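Local coordinates for protein mannan endo-1,4-beta-mannosidase (Mytilus edulis, PDB 2C0H) that hydrolyses the beta-1,4-linked backbone of mannans as an endo-acting family 5 glycoside hydrolase built on a TIM barrel, at residues L21-F35 and G59-T73. The protein carries 3 engineered substitutions. Residues are numbered along the deposited sequence; the frame is centred on the assembly and turned at random.
Sequences LSGANQAWVNYARDF and GNSVRVWLHIEGEST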
loop_
_atom_site.group_PDB
_atom_site.type_symbol
_atom_site.label_atom_id
_atom_site.label_comp_id
_atom_site.label_asym_id
_atom_site.label_seq_id
_atom_site.Cartn_x
_atom_site.Cartn_y
_atom_site.Cartn_z
ATOM N N LEU A 21 -3.886 2.821 12.476
ATOM C CA LEU A 21 -4.746 2.744 11.291
ATOM C C LEU A 21 -5.529 1.438 11.260
ATOM O O LEU A 21 -4.958 0.389 11.172
ATOM C CB LEU A 21 -3.921 2.883 10.017
ATOM C CG LEU A 21 -3.199 4.222 9.859
ATOM C CD1 LEU A 21 -2.271 4.194 8.646
ATOM C CD2 LEU A 21 -4.181 5.361 9.758
ATOM N N SER A 22 -6.848 1.532 11.324
ATOM C CA SER A 22 -7.708 0.349 11.350
ATOM C C SER A 22 -8.718 0.454 10.221
ATOM O O SER A 22 -9.437 1.442 10.129
ATOM C CB SER A 22 -8.467 0.349 12.661
ATOM O OG SER A 22 -9.372 -0.748 12.715
ATOM N N GLY A 23 -8.829 -0.562 9.386
ATOM C CA GLY A 23 -9.801 -0.479 8.307
ATOM C C GLY A 23 -9.731 -1.618 7.342
ATOM O O GLY A 23 -9.474 -2.747 7.733
ATOM N N ALA A 24 -9.936 -1.296 6.067
ATOM C CA ALA A 24 -10.080 -2.306 5.054
ATOM C C ALA A 24 -9.601 -1.854 3.703
ATOM O O ALA A 24 -9.553 -0.659 3.411
ATOM C CB ALA A 24 -11.527 -2.720 4.959
ATOM N N ASN A 25 -9.275 -2.832 2.882
ATOM C CA ASN A 25 -9.096 -2.643 1.453
ATOM C C ASN A 25 -10.458 -2.589 0.794
ATOM O O ASN A 25 -11.296 -3.429 1.072
ATOM C CB ASN A 25 -8.325 -3.834 0.859
ATOM C CG ASN A 25 -6.874 -3.847 1.220
ATOM O OD1 ASN A 25 -6.047 -3.371 0.441
ATOM N ND2 ASN A 25 -6.535 -4.441 2.369
ATOM N N GLN A 26 -10.665 -1.637 -0.113
ATOM C CA GLN A 26 -11.904 -1.635 -0.913
ATOM C C GLN A 26 -11.917 -2.919 -1.768
ATOM O O GLN A 26 -12.898 -3.664 -1.716
ATOM C CB GLN A 26 -12.069 -0.337 -1.723
ATOM C CG GLN A 26 -13.456 -0.142 -2.379
ATOM C CD GLN A 26 -14.552 0.360 -1.427
ATOM O OE1 GLN A 26 -14.340 1.257 -0.614
ATOM N NE2 GLN A 26 -15.743 -0.205 -1.549
ATOM N N ALA A 27 -10.893 -3.264 -2.546
ATOM C CA ALA A 27 -9.811 -2.403 -3.032
ATOM C C ALA A 27 -10.255 -1.710 -4.334
ATOM O O ALA A 27 -9.529 -0.867 -4.871
ATOM C CB ALA A 27 -8.582 -3.240 -3.289
ATOM N N TRP A 28 -11.430 -2.073 -4.857
ATOM C CA TRP A 28 -12.018 -1.474 -6.054
ATOM C C TRP A 28 -13.543 -1.629 -6.038
ATOM O O TRP A 28 -14.093 -2.372 -5.220
ATOM C CB TRP A 28 -11.455 -2.154 -7.322
ATOM C CG TRP A 28 -11.634 -3.645 -7.341
ATOM C CD1 TRP A 28 -12.774 -4.316 -7.685
ATOM C CD2 TRP A 28 -10.670 -4.652 -7.001
ATOM N NE1 TRP A 28 -12.589 -5.661 -7.555
ATOM C CE2 TRP A 28 -11.308 -5.906 -7.141
ATOM C CE3 TRP A 28 -9.328 -4.625 -6.591
ATOM C CZ2 TRP A 28 -10.649 -7.103 -6.896
ATOM C CZ3 TRP A 28 -8.685 -5.805 -6.336
ATOM C CH2 TRP A 28 -9.336 -7.034 -6.496
ATOM N N VAL A 29 -14.215 -0.944 -6.948
ATOM C CA VAL A 29 -15.631 -1.211 -7.250
ATOM C C VAL A 29 -15.674 -1.777 -8.669
ATOM O O VAL A 29 -16.012 -2.951 -8.870
ATOM C CB VAL A 29 -16.517 0.035 -7.057
ATOM C CG1 VAL A 29 -17.966 -0.254 -7.507
ATOM C CG2 VAL A 29 -16.465 0.493 -5.587
ATOM N N ASN A 30 -15.280 -0.966 -9.649
ATOM C CA ASN A 30 -15.027 -1.468 -10.996
ATOM C C ASN A 30 -13.512 -1.476 -11.243
ATOM O O ASN A 30 -12.915 -0.421 -11.434
ATOM C CB ASN A 30 -15.754 -0.641 -12.057
ATOM C CG ASN A 30 -15.867 -1.379 -13.417
ATOM O OD1 ASN A 30 -15.965 -2.621 -13.488
ATOM N ND2 ASN A 30 -15.868 -0.608 -14.491
ATOM N N TYR A 31 -12.933 -2.676 -11.217
ATOM C CA TYR A 31 -11.459 -2.907 -11.225
ATOM C C TYR A 31 -10.749 -2.098 -12.300
ATOM O O TYR A 31 -11.041 -2.260 -13.471
ATOM C CB TYR A 31 -11.176 -4.407 -11.413
ATOM C CG TYR A 31 -9.727 -4.853 -11.399
ATOM C CD1 TYR A 31 -9.096 -5.219 -10.221
ATOM C CD2 TYR A 31 -9.008 -4.987 -12.578
ATOM C CE1 TYR A 31 -7.790 -5.670 -10.210
ATOM C CE2 TYR A 31 -7.702 -5.438 -12.572
ATOM C CZ TYR A 31 -7.096 -5.774 -11.385
ATOM O OH TYR A 31 -5.803 -6.226 -11.376
ATOM N N ALA A 32 -9.849 -1.211 -11.868
ATOM C CA ALA A 32 -9.019 -0.351 -12.736
ATOM C C ALA A 32 -9.770 0.773 -13.464
ATOM O O ALA A 32 -9.171 1.490 -14.283
ATOM C CB ALA A 32 -8.229 -1.183 -13.719
ATOM N N ARG A 33 -11.058 0.937 -13.163
ATOM C CA ARG A 33 -11.932 1.879 -13.852
ATOM C C ARG A 33 -12.852 2.609 -12.849
ATOM O O ARG A 33 -14.052 2.772 -13.086
ATOM C CB ARG A 33 -12.749 1.117 -14.911
ATOM C CG ARG A 33 -11.916 0.494 -15.993
ATOM C CD ARG A 33 -12.761 -0.230 -17.044
ATOM N NE ARG A 33 -11.914 -1.053 -17.905
ATOM C CZ ARG A 33 -11.260 -0.632 -18.987
ATOM N NH1 ARG A 33 -11.331 0.634 -19.397
ATOM N NH2 ARG A 33 -10.517 -1.498 -19.670
ATOM N N ASP A 34 -12.275 3.080 -11.743
ATOM C CA ASP A 34 -13.053 3.732 -10.688
ATOM C C ASP A 34 -12.941 5.267 -10.660
ATOM O O ASP A 34 -13.803 5.933 -10.091
ATOM C CB ASP A 34 -12.659 3.165 -9.321
ATOM C CG ASP A 34 -13.319 1.835 -9.020
ATOM O OD1 ASP A 34 -14.527 1.708 -9.302
ATOM O OD2 ASP A 34 -12.653 0.943 -8.466
ATOM N N PHE A 35 -11.864 5.818 -11.226
ATOM C CA PHE A 35 -11.598 7.255 -11.188
ATOM C C PHE A 35 -11.148 7.728 -12.568
ATOM O O PHE A 35 -10.466 6.990 -13.271
ATOM C CB PHE A 35 -10.506 7.567 -10.146
ATOM C CG PHE A 35 -10.861 7.117 -8.750
ATOM C CD1 PHE A 35 -11.590 7.937 -7.906
ATOM C CD2 PHE A 35 -10.505 5.862 -8.308
ATOM C CE1 PHE A 35 -11.934 7.521 -6.631
ATOM C CE2 PHE A 35 -10.860 5.435 -7.024
ATOM C CZ PHE A 35 -11.566 6.267 -6.202
ATOM N N GLY A 59 -13.820 2.045 11.992
ATOM C CA GLY A 59 -12.701 2.068 11.037
ATOM C C GLY A 59 -12.357 3.501 10.707
ATOM O O GLY A 59 -13.233 4.381 10.715
ATOM N N ASN A 60 -11.086 3.736 10.383
ATOM C CA ASN A 60 -10.590 5.084 10.114
ATOM C C ASN A 60 -9.808 5.203 8.817
ATOM O O ASN A 60 -9.286 6.284 8.522
ATOM C CB ASN A 60 -9.731 5.595 11.283
ATOM C CG ASN A 60 -8.497 4.737 11.566
ATOM O OD1 ASN A 60 -7.904 4.125 10.669
ATOM N ND2 ASN A 60 -8.079 4.714 12.834
ATOM N N SER A 61 -9.715 4.132 8.036
ATOM C CA SER A 61 -8.936 4.187 6.795
ATOM C C SER A 61 -9.330 3.132 5.782
ATOM O O SER A 61 -9.755 2.032 6.145
ATOM C CB SER A 61 -7.434 4.107 7.080
ATOM O OG SER A 61 -7.116 3.104 8.015
ATOM N N VAL A 62 -9.154 3.478 4.509
ATOM C CA VAL A 62 -9.484 2.608 3.378
ATOM C C VAL A 62 -8.314 2.646 2.395
ATOM O O VAL A 62 -7.799 3.738 2.114
ATOM C CB VAL A 62 -10.780 3.052 2.645
ATOM C CG1 VAL A 62 -11.085 2.153 1.467
ATOM C CG2 VAL A 62 -11.956 3.067 3.577
ATOM N N ARG A 63 -7.917 1.478 1.889
ATOM C CA ARG A 63 -6.950 1.348 0.788
ATOM C C ARG A 63 -7.726 1.086 -0.509
ATOM O O ARG A 63 -8.560 0.167 -0.590
ATOM C CB ARG A 63 -5.945 0.225 1.090
ATOM C CG ARG A 63 -4.910 -0.117 0.012
ATOM C CD ARG A 63 -3.859 -1.100 0.591
ATOM N NE ARG A 63 -2.771 -1.501 -0.323
ATOM C CZ ARG A 63 -2.593 -2.697 -0.877
ATOM N NH1 ARG A 63 -3.435 -3.703 -0.667
ATOM N NH2 ARG A 63 -1.545 -2.908 -1.660
ATOM N N VAL A 64 -7.438 1.882 -1.531
ATOM C CA VAL A 64 -8.107 1.758 -2.824
ATOM C C VAL A 64 -7.088 1.745 -3.958
ATOM O O VAL A 64 -6.104 2.462 -3.895
ATOM C CB VAL A 64 -9.131 2.887 -3.026
ATOM C CG1 VAL A 64 -8.471 4.233 -3.161
ATOM C CG2 VAL A 64 -10.017 2.626 -4.223
ATOM N N TRP A 65 -7.308 0.911 -4.967
ATOM C CA TRP A 65 -6.378 0.778 -6.102
ATOM C C TRP A 65 -6.773 1.719 -7.246
ATOM O O TRP A 65 -7.955 1.840 -7.597
ATOM C CB TRP A 65 -6.328 -0.674 -6.591
ATOM C CG TRP A 65 -5.736 -1.695 -5.616
ATOM C CD1 TRP A 65 -5.411 -1.502 -4.291
ATOM C CD2 TRP A 65 -5.443 -3.053 -5.901
ATOM N NE1 TRP A 65 -4.923 -2.665 -3.754
ATOM C CE2 TRP A 65 -4.949 -3.641 -4.716
ATOM C CE3 TRP A 65 -5.565 -3.847 -7.050
ATOM C CZ2 TRP A 65 -4.551 -4.988 -4.661
ATOM C CZ3 TRP A 65 -5.171 -5.178 -6.991
ATOM C CH2 TRP A 65 -4.674 -5.731 -5.807
ATOM N N LEU A 66 -5.769 2.376 -7.840
ATOM C CA LEU A 66 -5.972 3.441 -8.814
ATOM C C LEU A 66 -5.657 2.989 -10.265
ATOM O O LEU A 66 -6.555 2.535 -10.976
ATOM C CB LEU A 66 -5.161 4.688 -8.395
ATOM C CG LEU A 66 -5.480 5.990 -9.154
ATOM C CD1 LEU A 66 -6.850 6.538 -8.814
ATOM C CD2 LEU A 66 -4.449 7.053 -8.832
ATOM N N HIS A 67 -4.404 3.043 -10.711
ATOM C CA HIS A 67 -4.102 2.708 -12.125
ATOM C C HIS A 67 -4.088 1.212 -12.436
ATOM O O HIS A 67 -4.532 0.814 -13.515
ATOM C CB HIS A 67 -2.749 3.262 -12.579
ATOM C CG HIS A 67 -2.519 4.702 -12.258
ATOM N ND1 HIS A 67 -3.404 5.701 -12.590
ATOM C CD2 HIS A 67 -1.433 5.318 -11.734
ATOM C CE1 HIS A 67 -2.893 6.870 -12.234
ATOM N NE2 HIS A 67 -1.695 6.662 -11.718
ATOM N N ILE A 68 -3.521 0.417 -11.517
ATOM C CA ILE A 68 -3.381 -1.044 -11.603
ATOM C C ILE A 68 -2.343 -1.464 -12.655
ATOM O O ILE A 68 -1.164 -1.643 -12.316
ATOM C CB ILE A 68 -4.753 -1.728 -11.717
ATOM C CG1 ILE A 68 -5.612 -1.263 -10.521
ATOM C CG2 ILE A 68 -4.585 -3.241 -11.747
ATOM C CD1 ILE A 68 -6.901 -2.053 -10.251
ATOM N N GLU A 69 -2.752 -1.613 -13.911
ATOM C CA GLU A 69 -1.798 -1.884 -15.002
ATOM C C GLU A 69 -1.996 -0.890 -16.146
ATOM O O GLU A 69 -1.602 -1.168 -17.283
ATOM C CB GLU A 69 -1.975 -3.311 -15.551
ATOM C CG GLU A 69 -1.425 -4.452 -14.709
ATOM C CD GLU A 69 -1.580 -5.801 -15.422
ATOM O OE1 GLU A 69 -0.564 -6.418 -15.795
ATOM O OE2 GLU A 69 -2.734 -6.228 -15.641
ATOM N N GLY A 70 -2.637 0.238 -15.860
ATOM C CA GLY A 70 -2.848 1.288 -16.849
ATOM C C GLY A 70 -3.995 1.058 -17.810
ATOM O O GLY A 70 -3.988 1.611 -18.904
ATOM N N GLU A 71 -4.997 0.289 -17.398
ATOM C CA GLU A 71 -6.188 0.036 -18.233
ATOM C C GLU A 71 -6.959 1.298 -18.681
ATOM O O GLU A 71 -7.363 1.390 -19.847
ATOM C CB GLU A 71 -7.164 -0.901 -17.493
ATOM C CG GLU A 71 -6.679 -2.351 -17.318
ATOM C CD GLU A 71 -5.958 -2.654 -16.003
ATOM O OE1 GLU A 71 -6.108 -3.795 -15.497
ATOM O OE2 GLU A 71 -5.219 -1.788 -15.488
ATOM N N SER A 72 -7.195 2.242 -17.762
ATOM C CA SER A 72 -7.970 3.466 -18.056
ATOM C C SER A 72 -7.245 4.771 -17.708
ATOM O O SER A 72 -7.530 5.803 -18.311
ATOM C CB SER A 72 -9.366 3.425 -17.408
ATOM O OG SER A 72 -9.307 3.502 -16.001
ATOM N N THR A 73 -6.325 4.723 -16.747
ATOM C CA THR A 73 -5.510 5.879 -16.345
ATOM C C THR A 73 -4.085 5.388 -16.025
ATOM O O THR A 73 -3.891 4.247 -15.650
ATOM C CB THR A 73 -6.091 6.612 -15.105
ATOM O OG1 THR A 73 -5.945 5.785 -13.937
ATOM C CG2 THR A 73 -7.583 6.981 -15.291
HETATM O O HOH W 1 -4.710 -5.904 -14.058
HETATM O O HOH W 2 -6.512 2.053 -14.913
HETATM O O HOH W 3 -9.966 0.405 -9.237
HETATM O O HOH W 4 -9.474 2.961 -10.823
HETATM O O HOH W 5 -8.458 4.542 -13.299
#
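Adjacent parallel strands of the TIM barrel, 17-25 and 61-68, meet through Ala24 beside Val62 and Asn25 beside Arg63, and the loops beyond them continue the contact. Arg63 N donates to Ala24 O, and Gln26 N reaches Arg63 O at 2.8 Å. At the start of the pairing Asn60 N bonds Ser22 O, while Asn60 OD1 accepts both Ser22 N (2.9 Å), tilted 32° from its carbonyl plane, and Ser61 OG; Asn60 ND2 turns to the backbone oxygens of Phe20 and Val349. Replacing Asn60 by alanine would take away OD1 and ND2, and is likely to leave Ser22 N without its acceptor, deprive Ser61 OG of one partner, and undo the links to Phe20 and Val349. Helix 40-56 joins the strands in a right-handed beta-alpha-beta crossover, and Arg63 points into the barrel. Its chain, extended from CB outward with chi1 at 176°, runs alongside that of Asn25 and brings NH1 to Asn25 OD1, 2.9 Å away and near the guanidinium plane. Salt bridges to Asp159 and Glu294, the probable nucleophile, and a hydrogen bond to Asn162, a probable substrate-binding residue, fix the guanidinium further. Past the cis peptide before Ala27, Ala27 O receives Trp65 N, and Ala27 CB sits over the five-membered ring of Trp65, 3.7 Å from its centroid. Trp28 CZ3 packs on Trp65 CZ3 at 3.6 Å, the six-membered rings inclined at 59°; Trp65 probably binds substrate, as in related mannanases. Farther out, Ile68 CD1 lies over the centre of the Tyr31 ring, 3.8 Å from the centroid, and water 1 links Tyr31 OH to Glu69 and Glu71. Ser72 OG donates to Ala32 O at 2.6 Å in the carbonyl plane, and water 3 ties Ala32 N and Asp34 OD2 to Trp65 O.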